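Local coordinates for uncharacterized protein conserved in bacteria (Cupriavidus necator, PDB 5DMH) that catalyses the ATP-dependent phosphorylation of 3-oxo-tetronate to 3-oxo-tetronate 4-phosphate, at residues A[45-50]-A[257-262]; A[145-150]-A[237-242]; A[200-205]-A[215-220]. All coordinates share one frame; numbering follows the deposited sequence.

In the fold
All three contacts lie in the sugar-binding N-terminal domain, away from the residues that bind ADP. They step outward: their centres are about 11, 16 and 26 Å from the centre of the chain. Along the chain, contact 3 falls between the two segments of contact 2, and contact 2 between those of contact 1. Contacts 1 and 2 have centres about 11 Å apart and touch, for example where Ile-258 CD1 meets Leu-242 CB. Contacts 2 and 3, centres about 12 Å apart, meet through Leu-242 and Leu-202. Contacts 1 and 3 do not touch; their nearest atoms are about 8 Å apart. Helix 236-245 thus bridges the inner and outer contacts.

Contact 1 of 3, residues A[45-50]-A[257-262]; sequences TDLANT and GIALGL
Leu-47 and Thr-50 of helix 41-53 meet Ala-259 and Leu-260 in the turn that leads into helix 262-268. The two helix residues are three positions apart and so lie on one side of the helix. The contact is small and made mostly by methyl groups. Leu-47 CD1 presses on Ala-259 CB at 3.5 Å, a little tighter than usual for two carbons. The CA-CB bond of Leu-47 does not aim at the turn. With CG anti to the backbone N (chi1 175°) and chi2 near 58°, the branch swings CD1 over to the alanine methyl.

Thr-50 does point at the turn. Its CG2 lies opposite the backbone N across the CA-CB bond, while OG1 stays beside that N (chi1 -75°). The methyl, and not the hydroxyl, is therefore the part that touches. It meets Leu-260 CD2 at 3.7 Å, and the two side chains cross at about a right angle. The same methyl also lies 4.3 Å from Ala-259 CB. Leu-260 starts out pointing away from the helix. Its end comes back, and only CD2 of its two methyls makes the contact.

Residues 257-259 form a 3-10 segment, and 259 to 262 a type I beta turn. Leu-262 N is bonded to Ala-259 O at 3.0 Å, and Leu-260 N to Gly-257 O. These backbone bonds brace the turn and probably help to place the Ala-259 methyl.

Nearby, Asp-46 OD1 is hydrogen-bonded to Ser-256 OG, a polar tie just before the turn. Leu-260 also packs on helix 236-245, through Leu-239 and Phe-240, and Leu-47 reaches Lys-115 of strand 111-115. The contact thus joins helix 41-53 to the connection between strand 251-254 and helix 262-268.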
ATOM      1  N   THR A  45      -3.132  -2.664  -3.749  1.00 17.28           N
ATOM      2  CA  THR A  45      -3.170  -4.051  -4.219  1.00 14.84           C
ATOM      3  C   THR A  45      -3.173  -5.051  -3.051  1.00 15.10           C
ATOM      4  O   THR A  45      -3.825  -6.092  -3.134  1.00 17.85           O
ATOM      5  CB  THR A  45      -2.024  -4.422  -5.232  1.00 15.48           C
ATOM      6  OG1 THR A  45      -0.790  -4.638  -4.542  1.00 16.66           O
ATOM      7  CG2 THR A  45      -1.858  -3.382  -6.342  1.00 18.55           C
ATOM      8  N   ASP A  46      -2.444  -4.726  -1.994  1.00 14.94           N
ATOM      9  CA  ASP A  46      -2.360  -5.519  -0.757  1.00 18.54           C
ATOM     10  C   ASP A  46      -3.754  -5.664  -0.167  1.00 18.26           C
ATOM     11  O   ASP A  46      -4.254  -6.766   0.005  1.00 15.09           O
ATOM     12  CB  ASP A  46      -1.397  -4.803   0.202  1.00 14.84           C
ATOM     13  CG  ASP A  46      -1.265  -5.460   1.571  1.00 15.78           C
ATOM     14  OD1 ASP A  46      -1.744  -6.597   1.791  1.00 17.21           O
ATOM     15  OD2 ASP A  46      -0.641  -4.810   2.449  1.00 18.59           O
ATOM     16  N   LEU A  47      -4.404  -4.539   0.108  1.00 17.08           N
ATOM     17  CA  LEU A  47      -5.799  -4.557   0.560  1.00 19.05           C
ATOM     18  C   LEU A  47      -6.753  -5.310  -0.380  1.00 21.47           C
ATOM     19  O   LEU A  47      -7.515  -6.164   0.065  1.00 17.14           O
ATOM     20  CB  LEU A  47      -6.278  -3.125   0.754  1.00 17.19           C
ATOM     21  CG  LEU A  47      -7.761  -2.977   1.111  1.00 16.03           C
ATOM     22  CD1 LEU A  47      -8.083  -3.739   2.386  1.00 19.59           C
ATOM     23  CD2 LEU A  47      -8.102  -1.527   1.240  1.00 20.07           C
ATOM     24  N   ALA A  48      -6.725  -5.013  -1.679  1.00 15.73           N
ATOM     25  CA  ALA A  48      -7.606  -5.682  -2.598  1.00 19.10           C
ATOM     26  C   ALA A  48      -7.347  -7.196  -2.575  1.00 20.66           C
ATOM     27  O   ALA A  48      -8.273  -7.978  -2.637  1.00 18.63           O
ATOM     28  CB  ALA A  48      -7.481  -5.120  -4.012  1.00 19.14           C
ATOM     29  N   ASN A  49      -6.092  -7.595  -2.470  1.00 17.04           N
ATOM     30  CA  ASN A  49      -5.772  -9.022  -2.373  1.00 21.08           C
ATOM     31  C   ASN A  49      -6.483  -9.685  -1.186  1.00 20.32           C
ATOM     32  O   ASN A  49      -7.084 -10.750  -1.318  1.00 20.64           O
ATOM     33  CB  ASN A  49      -4.253  -9.184  -2.247  1.00 19.65           C
ATOM     34  CG  ASN A  49      -3.810 -10.642  -2.114  1.00 20.07           C
ATOM     35  OD1 ASN A  49      -4.044 -11.478  -2.993  1.00 21.07           O
ATOM     36  ND2 ASN A  49      -3.171 -10.945  -0.993  1.00 20.37           N
ATOM     37  N   THR A  50      -6.379  -9.056  -0.022  1.00 20.12           N
ATOM     38  CA  THR A  50      -7.039  -9.549   1.173  1.00 18.51           C
ATOM     39  C   THR A  50      -8.544  -9.608   1.019  1.00 17.79           C
ATOM     40  O   THR A  50      -9.172 -10.596   1.418  1.00 18.49           O
ATOM     41  CB  THR A  50      -6.642  -8.717   2.417  1.00 18.27           C
ATOM     42  OG1 THR A  50      -5.305  -9.093   2.781  1.00 21.72           O
ATOM     43  CG2 THR A  50      -7.587  -9.021   3.579  1.00 21.16           C
ATOM     44  N   GLY A 257      -4.498  -6.104   7.044  1.00 13.94           N
ATOM     45  CA  GLY A 257      -4.955  -7.100   7.998  1.00 19.14           C
ATOM     46  C   GLY A 257      -6.290  -6.764   8.624  1.00 14.74           C
ATOM     47  O   GLY A 257      -7.114  -7.652   8.909  1.00 15.87           O
ATOM     48  N   ILE A 258      -6.518  -5.479   8.877  1.00 14.54           N
ATOM     49  CA  ILE A 258      -7.764  -5.093   9.545  1.00 17.35           C
ATOM     50  C   ILE A 258      -8.992  -5.381   8.663  1.00 15.93           C
ATOM     51  O   ILE A 258     -10.131  -5.399   9.153  1.00 17.29           O
ATOM     52  CB  ILE A 258      -7.729  -3.634  10.010  1.00 16.85           C
ATOM     53  CG1 ILE A 258      -8.854  -3.353  11.006  1.00 14.89           C
ATOM     54  CG2 ILE A 258      -7.874  -2.656   8.841  1.00 15.31           C
ATOM     55  CD1 ILE A 258      -8.838  -4.267  12.251  1.00 19.90           C
ATOM     56  N   ALA A 259      -8.768  -5.600   7.367  1.00 14.56           N
ATOM     57  CA  ALA A 259      -9.866  -5.917   6.434  1.00 21.07           C
ATOM     58  C   ALA A 259     -10.242  -7.383   6.416  1.00 22.12           C
ATOM     59  O   ALA A 259     -11.279  -7.753   5.840  1.00 20.93           O
ATOM     60  CB  ALA A 259      -9.519  -5.479   5.022  1.00 17.20           C
ATOM     61  N   LEU A 260      -9.401  -8.228   7.019  1.00 19.97           N
ATOM     62  CA  LEU A 260      -9.602  -9.677   6.967  1.00 19.46           C
ATOM     63  C   LEU A 260     -11.042 -10.104   7.229  1.00 21.23           C
ATOM     64  O   LEU A 260     -11.598 -10.967   6.522  1.00 21.11           O
ATOM     65  CB  LEU A 260      -8.677 -10.358   7.988  1.00 19.82           C
ATOM     66  CG  LEU A 260      -7.228 -10.493   7.532  1.00 21.99           C
ATOM     67  CD1 LEU A 260      -6.378 -11.014   8.679  1.00 24.44           C
ATOM     68  CD2 LEU A 260      -7.102 -11.440   6.348  1.00 23.70           C
ATOM     69  N   GLY A 261     -11.637  -9.533   8.276  1.00 20.59           N
ATOM     70  CA  GLY A 261     -12.945  -9.942   8.730  1.00 22.72           C
ATOM     71  C   GLY A 261     -14.125  -9.151   8.178  1.00 20.75           C
ATOM     72  O   GLY A 261     -15.266  -9.400   8.576  1.00 20.39           O
ATOM     73  N   LEU A 262     -13.872  -8.185   7.295  1.00 22.30           N
ATOM     74  CA  LEU A 262     -14.969  -7.308   6.857  1.00 20.23           C
ATOM     75  C   LEU A 262     -15.935  -8.034   5.918  1.00 19.69           C
ATOM     76  O   LEU A 262     -17.149  -7.883   6.028  1.00 21.13           O
ATOM     77  CB  LEU A 262     -14.422  -6.012   6.263  1.00 17.95           C
ATOM     78  CG  LEU A 262     -13.557  -5.217   7.253  1.00 22.64           C
ATOM     79  CD1 LEU A 262     -13.025  -3.945   6.622  1.00 21.80           C
ATOM     80  CD2 LEU A 262     -14.301  -4.922   8.548  1.00 22.78           C
TER

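Contact 2 of 3, residues A[145-150]-A[237-242]; sequences IACPAF and ADLFTL
Cys-147 SG meets two leucines of helix 236-245, one turn apart. It stands 3.8 Å from Leu-239 CD2 and 4.0 Å from Leu-242 CD1. The sulfur is the bump, and the two leucine ends form the hollow that receives it. The CB of Cys-147, at the end of strand 144-147, already points to the helix. With SG turned anti to the backbone N (chi1 -170°), the sulfur is carried to both leucine ends.

Leu-239 forks at its end, and both branches are used. CD2 lies by the sulfur and, at 4.2 Å, by the methyl of Ala-149. CD1 rests 3.9 Å from Ala-149 O. The leucine thus wedges its fork against both Cys-147 and Ala-149, just past the strand end. Leu-242, about one turn further on, forms the other wall with CD1. It also packs on Ala-231 of the adjoining strand 228-231 and on Val-207.

The helix therefore lies over the end of the strand. The touching residues are all buried, and their side chains are apolar or weakly polar. The contact probably rests on buried apolar surface and close fit. The polar bonds of the strand, to strands 228-231 and 251-254 and just beyond, are mostly backbone ones, with one to the hydroxyl of Thr-253.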
ATOM      1  N   ILE A 145     -10.892   3.108  14.538  1.00 15.50           N
ATOM      2  CA  ILE A 145      -9.679   2.457  14.997  1.00 15.82           C
ATOM      3  C   ILE A 145      -8.574   2.682  13.971  1.00 14.20           C
ATOM      4  O   ILE A 145      -8.827   2.992  12.787  1.00 14.70           O
ATOM      5  CB  ILE A 145      -9.833   0.938  15.212  1.00 15.11           C
ATOM      6  CG1 ILE A 145     -10.276   0.237  13.930  1.00 13.95           C
ATOM      7  CG2 ILE A 145     -10.797   0.663  16.393  1.00 18.07           C
ATOM      8  CD1 ILE A 145     -10.135  -1.246  14.001  1.00 19.16           C
ATOM      9  N   ALA A 146      -7.350   2.495  14.444  1.00 14.52           N
ATOM     10  CA  ALA A 146      -6.154   2.586  13.634  1.00 11.59           C
ATOM     11  C   ALA A 146      -5.334   1.321  13.937  1.00 17.60           C
ATOM     12  O   ALA A 146      -4.766   1.181  15.022  1.00 14.86           O
ATOM     13  CB  ALA A 146      -5.376   3.834  14.007  1.00 13.83           C
ATOM     14  N   CYS A 147      -5.317   0.387  13.001  1.00 15.46           N
ATOM     15  CA  CYS A 147      -4.681  -0.898  13.229  1.00 16.52           C
ATOM     16  C   CYS A 147      -3.860  -1.342  12.045  1.00 12.68           C
ATOM     17  O   CYS A 147      -4.372  -2.022  11.140  1.00 15.40           O
ATOM     18  CB  CYS A 147      -5.735  -1.981  13.489  1.00 16.24           C
ATOM     19  SG  CYS A 147      -4.992  -3.543  14.054  1.00 15.98           S
ATOM     20  N   PRO A 148      -2.573  -0.996  12.058  1.00 13.90           N
ATOM     21  CA  PRO A 148      -1.680  -1.475  10.991  1.00 14.20           C
ATOM     22  C   PRO A 148      -1.187  -2.920  11.128  1.00 12.94           C
ATOM     23  O   PRO A 148      -0.341  -3.323  10.336  1.00 14.69           O
ATOM     24  CB  PRO A 148      -0.507  -0.516  11.082  1.00 13.34           C
ATOM     25  CG  PRO A 148      -0.464  -0.097  12.566  1.00 15.30           C
ATOM     26  CD  PRO A 148      -1.914  -0.014  12.949  1.00 14.95           C
ATOM     27  N   ALA A 149      -1.682  -3.698  12.096  1.00 14.15           N
ATOM     28  CA  ALA A 149      -1.159  -5.051  12.292  1.00 13.94           C
ATOM     29  C   ALA A 149      -1.344  -5.960  11.058  1.00 14.26           C
ATOM     30  O   ALA A 149      -2.358  -5.867  10.323  1.00 16.06           O
ATOM     31  CB  ALA A 149      -1.801  -5.683  13.512  1.00 15.21           C
ATOM     32  N   PHE A 150      -0.386  -6.867  10.869  1.00 14.62           N
ATOM     33  CA  PHE A 150      -0.355  -7.720   9.696  1.00 17.44           C
ATOM     34  C   PHE A 150       0.517  -8.938  10.037  1.00 16.27           C
ATOM     35  O   PHE A 150       1.656  -9.035   9.592  1.00 14.95           O
ATOM     36  CB  PHE A 150       0.255  -6.898   8.528  1.00 17.15           C
ATOM     37  CG  PHE A 150       0.069  -7.507   7.144  1.00 16.44           C
ATOM     38  CD1 PHE A 150      -0.432  -8.784   6.962  1.00 17.54           C
ATOM     39  CD2 PHE A 150       0.398  -6.762   6.021  1.00 13.09           C
ATOM     40  CE1 PHE A 150      -0.596  -9.304   5.710  1.00 17.80           C
ATOM     41  CE2 PHE A 150       0.235  -7.273   4.761  1.00 15.54           C
ATOM     42  CZ  PHE A 150      -0.264  -8.551   4.593  1.00 19.63           C
ATOM     43  N   ALA A 237      -6.376 -13.921  14.716  1.00 18.84           N
ATOM     44  CA  ALA A 237      -7.609 -14.028  15.483  1.00 16.84           C
ATOM     45  C   ALA A 237      -8.048 -12.656  16.025  1.00 18.56           C
ATOM     46  O   ALA A 237      -9.230 -12.328  15.994  1.00 19.31           O
ATOM     47  CB  ALA A 237      -7.478 -15.041  16.610  1.00 18.04           C
ATOM     48  N   ASP A 238      -7.097 -11.856  16.517  1.00 19.74           N
ATOM     49  CA  ASP A 238      -7.428 -10.531  17.007  1.00 16.38           C
ATOM     50  C   ASP A 238      -7.955  -9.671  15.866  1.00 17.70           C
ATOM     51  O   ASP A 238      -8.884  -8.910  16.060  1.00 17.21           O
ATOM     52  CB  ASP A 238      -6.222  -9.837  17.670  1.00 13.52           C
ATOM     53  CG  ASP A 238      -5.939 -10.335  19.057  1.00 18.30           C
ATOM     54  OD1 ASP A 238      -6.738 -11.141  19.631  1.00 21.39           O
ATOM     55  OD2 ASP A 238      -4.907  -9.899  19.607  1.00 18.04           O
ATOM     56  N   LEU A 239      -7.396  -9.819  14.663  1.00 17.74           N
ATOM     57  CA  LEU A 239      -7.851  -9.024  13.526  1.00 16.78           C
ATOM     58  C   LEU A 239      -9.307  -9.350  13.157  1.00 18.90           C
ATOM     59  O   LEU A 239     -10.108  -8.448  12.842  1.00 17.84           O
ATOM     60  CB  LEU A 239      -6.901  -9.208  12.340  1.00 15.24           C
ATOM     61  CG  LEU A 239      -5.537  -8.504  12.469  1.00 14.18           C
ATOM     62  CD1 LEU A 239      -4.642  -8.919  11.333  1.00 18.48           C
ATOM     63  CD2 LEU A 239      -5.686  -6.992  12.518  1.00 18.45           C
ATOM     64  N   PHE A 240      -9.675 -10.633  13.215  1.00 19.71           N
ATOM     65  CA  PHE A 240     -11.040 -11.012  12.921  1.00 21.72           C
ATOM     66  C   PHE A 240     -11.971 -10.488  14.017  1.00 17.23           C
ATOM     67  O   PHE A 240     -13.087 -10.045  13.725  1.00 18.32           O
ATOM     68  CB  PHE A 240     -11.205 -12.522  12.761  1.00 24.56           C
ATOM     69  CG  PHE A 240     -10.738 -13.040  11.420  1.00 23.04           C
ATOM     70  CD1 PHE A 240     -11.573 -12.983  10.316  1.00 27.09           C
ATOM     71  CD2 PHE A 240      -9.480 -13.591  11.278  1.00 25.83           C
ATOM     72  CE1 PHE A 240     -11.157 -13.468   9.082  1.00 28.11           C
ATOM     73  CE2 PHE A 240      -9.060 -14.077  10.046  1.00 30.45           C
ATOM     74  CZ  PHE A 240      -9.903 -14.012   8.956  1.00 31.31           C
ATOM     75  N   THR A 241     -11.508 -10.538  15.258  1.00 18.73           N
ATOM     76  CA  THR A 241     -12.286  -9.984  16.380  1.00 18.00           C
ATOM     77  C   THR A 241     -12.565  -8.479  16.188  1.00 20.64           C
ATOM     78  O   THR A 241     -13.683  -8.008  16.396  1.00 19.25           O
ATOM     79  CB  THR A 241     -11.549 -10.211  17.710  1.00 18.85           C
ATOM     80  OG1 THR A 241     -11.490 -11.614  17.967  1.00 18.33           O
ATOM     81  CG2 THR A 241     -12.250  -9.482  18.874  1.00 20.04           C
ATOM     82  N   LEU A 242     -11.536  -7.736  15.804  1.00 19.52           N
ATOM     83  CA  LEU A 242     -11.669  -6.303  15.586  1.00 17.43           C
ATOM     84  C   LEU A 242     -12.647  -6.012  14.432  1.00 18.60           C
ATOM     85  O   LEU A 242     -13.527  -5.161  14.551  1.00 19.92           O
ATOM     86  CB  LEU A 242     -10.284  -5.688  15.327  1.00 17.15           C
ATOM     87  CG  LEU A 242      -9.357  -5.532  16.550  1.00 19.55           C
ATOM     88  CD1 LEU A 242      -7.912  -5.325  16.106  1.00 17.66           C
ATOM     89  CD2 LEU A 242      -9.821  -4.382  17.421  1.00 18.65           C
TER

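Contact 3 of 3, residues A[200-205]-A[215-220]; sequences GLLRYD and AERIAA
Leu-202, at the end of strand 199-202, fits against Arg-217 and Ile-218 of helix 211-223. The helix thus packs its side chains on the end of an outermost strand, which pairs with strand 228-231. The direct contacts are apolar. Leu-202 CD1 lies 3.5 Å from Arg-217 CG, so the arginine offers its aliphatic part here. These two side chains run past each other in opposite directions. The other branch, Leu-202 CD2, lies 3.8 Å from Ile-218 CG1, and the isoleucine CD1 is close by. One leucine therefore serves two neighbouring helix residues, one with each methyl. Its chi1 of 173° carries CG away from the backbone N and brings the fork to the helix. Thr-214 and Leu-221 of the same helix also touch it.

The polar contacts pass through two waters. Water 1 accepts from Arg-217 NE at 2.9 Å and from Arg-203 N at 3.0 Å, and donates to Leu-201 O in a longer bond. Water 2 accepts from Arg-217 NH2 at 2.8 Å and donates to Leu-201 O at 2.6 Å. Both waters lie at the edge of the guanidinium group, in its plane. A bend at chi2 (60°) turns the arginine chain from the helix side toward them.

Among the charges, Arg-203 NH2 comes within 4.9 Å of Arg-217 NH2. The Arg-203 side chain also touches Asp-232.

Arg-217 thus works in two ways: its carbon chain packs on the leucine, and its head binds the strand-end backbone through water. Leu-201 O receives a bond from each water. The two like charges probably repel mildly.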
ATOM      1  N   GLY A 200      -6.517   7.378  21.535  1.00 15.49           N
ATOM      2  CA  GLY A 200      -6.452   6.451  22.651  1.00 18.23           C
ATOM      3  C   GLY A 200      -5.998   5.063  22.208  1.00 18.74           C
ATOM      4  O   GLY A 200      -5.364   4.889  21.146  1.00 17.32           O
ATOM      5  N   LEU A 201      -6.337   4.069  23.029  1.00 17.82           N
ATOM      6  CA  LEU A 201      -5.891   2.702  22.830  1.00 18.02           C
ATOM      7  C   LEU A 201      -6.995   1.713  23.118  1.00 16.41           C
ATOM      8  O   LEU A 201      -7.610   1.747  24.184  1.00 17.67           O
ATOM      9  CB  LEU A 201      -4.711   2.387  23.744  1.00 19.81           C
ATOM     10  CG  LEU A 201      -4.138   0.954  23.698  1.00 17.95           C
ATOM     11  CD1 LEU A 201      -3.530   0.608  22.358  1.00 14.71           C
ATOM     12  CD2 LEU A 201      -3.093   0.777  24.815  1.00 22.32           C
ATOM     13  N   LEU A 202      -7.222   0.819  22.162  1.00 15.99           N
ATOM     14  CA  LEU A 202      -8.066  -0.348  22.363  1.00 17.06           C
ATOM     15  C   LEU A 202      -7.108  -1.511  22.639  1.00 17.68           C
ATOM     16  O   LEU A 202      -6.534  -2.072  21.726  1.00 17.13           O
ATOM     17  CB  LEU A 202      -8.927  -0.566  21.114  1.00 13.96           C
ATOM     18  CG  LEU A 202      -9.788  -1.802  20.999  1.00 19.23           C
ATOM     19  CD1 LEU A 202     -10.739  -1.880  22.192  1.00 20.95           C
ATOM     20  CD2 LEU A 202     -10.584  -1.799  19.693  1.00 14.37           C
ATOM     21  N   ARG A 203      -6.918  -1.841  23.911  1.00 14.87           N
ATOM     22  CA  ARG A 203      -5.794  -2.670  24.347  1.00 15.99           C
ATOM     23  C   ARG A 203      -6.036  -4.165  24.125  1.00 17.63           C
ATOM     24  O   ARG A 203      -7.181  -4.630  24.077  1.00 15.35           O
ATOM     25  CB  ARG A 203      -5.498  -2.365  25.828  1.00 20.56           C
ATOM     26  CG  ARG A 203      -4.162  -2.878  26.350  1.00 21.57           C
ATOM     27  CD  ARG A 203      -3.947  -2.517  27.820  1.00 18.35           C
ATOM     28  NE  ARG A 203      -3.768  -1.090  28.010  1.00 23.20           N
ATOM     29  CZ  ARG A 203      -4.699  -0.231  28.438  1.00 29.06           C
ATOM     30  NH1 ARG A 203      -4.394   1.060  28.539  1.00 26.76           N
ATOM     31  NH2 ARG A 203      -5.918  -0.634  28.790  1.00 29.36           N
ATOM     32  N   TYR A 204      -4.944  -4.918  24.021  1.00 17.41           N
ATOM     33  CA  TYR A 204      -4.989  -6.345  23.706  1.00 17.29           C
ATOM     34  C   TYR A 204      -5.865  -7.180  24.628  1.00 18.83           C
ATOM     35  O   TYR A 204      -6.391  -8.222  24.218  1.00 18.94           O
ATOM     36  CB  TYR A 204      -3.567  -6.924  23.746  1.00 13.13           C
ATOM     37  CG  TYR A 204      -3.017  -7.017  25.140  1.00 13.43           C
ATOM     38  CD1 TYR A 204      -2.435  -5.926  25.756  1.00 15.32           C
ATOM     39  CD2 TYR A 204      -3.126  -8.197  25.863  1.00 18.18           C
ATOM     40  CE1 TYR A 204      -1.976  -6.005  27.043  1.00 17.65           C
ATOM     41  CE2 TYR A 204      -2.654  -8.298  27.138  1.00 15.62           C
ATOM     42  CZ  TYR A 204      -2.068  -7.198  27.737  1.00 16.24           C
ATOM     43  OH  TYR A 204      -1.586  -7.269  29.024  1.00 20.62           O
ATOM     44  N   ASP A 205      -6.003  -6.748  25.876  1.00 17.21           N
ATOM     45  CA  ASP A 205      -6.735  -7.534  26.862  1.00 19.49           C
ATOM     46  C   ASP A 205      -8.255  -7.445  26.657  1.00 23.79           C
ATOM     47  O   ASP A 205      -8.971  -8.381  26.965  1.00 26.56           O
ATOM     48  CB  ASP A 205      -6.293  -7.176  28.279  1.00 17.68           C
ATOM     49  CG  ASP A 205      -6.499  -5.705  28.636  1.00 29.66           C
ATOM     50  OD1 ASP A 205      -6.653  -4.846  27.746  1.00 23.97           O
ATOM     51  OD2 ASP A 205      -6.496  -5.410  29.851  1.00 29.01           O
ATOM     52  N   ALA A 215     -16.399  -4.593  21.303  1.00 22.74           N
ATOM     53  CA  ALA A 215     -17.388  -3.592  20.918  1.00 18.84           C
ATOM     54  C   ALA A 215     -17.793  -2.776  22.155  1.00 18.41           C
ATOM     55  O   ALA A 215     -18.007  -1.562  22.075  1.00 18.55           O
ATOM     56  CB  ALA A 215     -18.615  -4.280  20.285  1.00 22.07           C
ATOM     57  N   GLU A 216     -17.868  -3.449  23.301  1.00 18.57           N
ATOM     58  CA  GLU A 216     -18.177  -2.775  24.551  1.00 22.01           C
ATOM     59  C   GLU A 216     -17.065  -1.785  24.916  1.00 20.71           C
ATOM     60  O   GLU A 216     -17.352  -0.679  25.368  1.00 21.21           O
ATOM     61  CB  GLU A 216     -18.382  -3.768  25.698  1.00 21.89           C
ATOM     62  CG  GLU A 216     -19.695  -4.544  25.611  1.00 28.68           C
ATOM     63  CD  GLU A 216     -19.812  -5.595  26.702  1.00 42.36           C
ATOM     64  OE1 GLU A 216     -18.806  -6.297  26.996  1.00 51.02           O
ATOM     65  OE2 GLU A 216     -20.913  -5.717  27.260  1.00 40.55           O
ATOM     66  N   ARG A 217     -15.809  -2.187  24.705  1.00 20.35           N
ATOM     67  CA  ARG A 217     -14.673  -1.333  25.038  1.00 18.31           C
ATOM     68  C   ARG A 217     -14.628  -0.122  24.111  1.00 17.66           C
ATOM     69  O   ARG A 217     -14.310   1.000  24.533  1.00 18.94           O
ATOM     70  CB  ARG A 217     -13.358  -2.118  24.983  1.00 16.75           C
ATOM     71  CG  ARG A 217     -12.165  -1.289  25.356  1.00 18.73           C
ATOM     72  CD  ARG A 217     -12.280  -0.744  26.764  1.00 21.49           C
ATOM     73  NE  ARG A 217     -11.143   0.100  27.093  1.00 23.00           N
ATOM     74  CZ  ARG A 217     -11.182   1.078  27.994  1.00 19.12           C
ATOM     75  NH1 ARG A 217     -12.292   1.308  28.682  1.00 24.27           N
ATOM     76  NH2 ARG A 217     -10.101   1.815  28.218  1.00 24.54           N
ATOM     77  N   ILE A 218     -15.003  -0.330  22.851  1.00 16.62           N
ATOM     78  CA  ILE A 218     -15.122   0.775  21.906  1.00 20.68           C
ATOM     79  C   ILE A 218     -16.179   1.769  22.361  1.00 17.80           C
ATOM     80  O   ILE A 218     -15.976   2.994  22.284  1.00 18.43           O
ATOM     81  CB  ILE A 218     -15.412   0.260  20.456  1.00 15.68           C
ATOM     82  CG1 ILE A 218     -14.130  -0.314  19.871  1.00 14.98           C
ATOM     83  CG2 ILE A 218     -15.996   1.358  19.563  1.00 20.36           C
ATOM     84  CD1 ILE A 218     -14.345  -1.115  18.641  1.00 19.83           C
ATOM     85  N   ALA A 219     -17.319   1.270  22.831  1.00 21.58           N
ATOM     86  CA  ALA A 219     -18.343   2.170  23.324  1.00 21.16           C
ATOM     87  C   ALA A 219     -17.798   2.966  24.510  1.00 19.62           C
ATOM     88  O   ALA A 219     -18.093   4.147  24.646  1.00 19.23           O
ATOM     89  CB  ALA A 219     -19.588   1.420  23.712  1.00 20.28           C
ATOM     90  N   ALA A 220     -17.016   2.318  25.389  1.00 20.98           N
ATOM     91  CA  ALA A 220     -16.447   3.032  26.531  1.00 20.22           C
ATOM     92  C   ALA A 220     -15.412   4.076  26.109  1.00 18.38           C
ATOM     93  O   ALA A 220     -15.356   5.181  26.651  1.00 19.87           O
ATOM     94  CB  ALA A 220     -15.862   2.071  27.528  1.00 18.52           C
TER
HETATM   95  O   HOH W   1      -8.610  -0.728  26.079  1.00 19.40           O
HETATM   96  O   HOH W   2      -7.683   1.711  26.794  1.00 22.73           O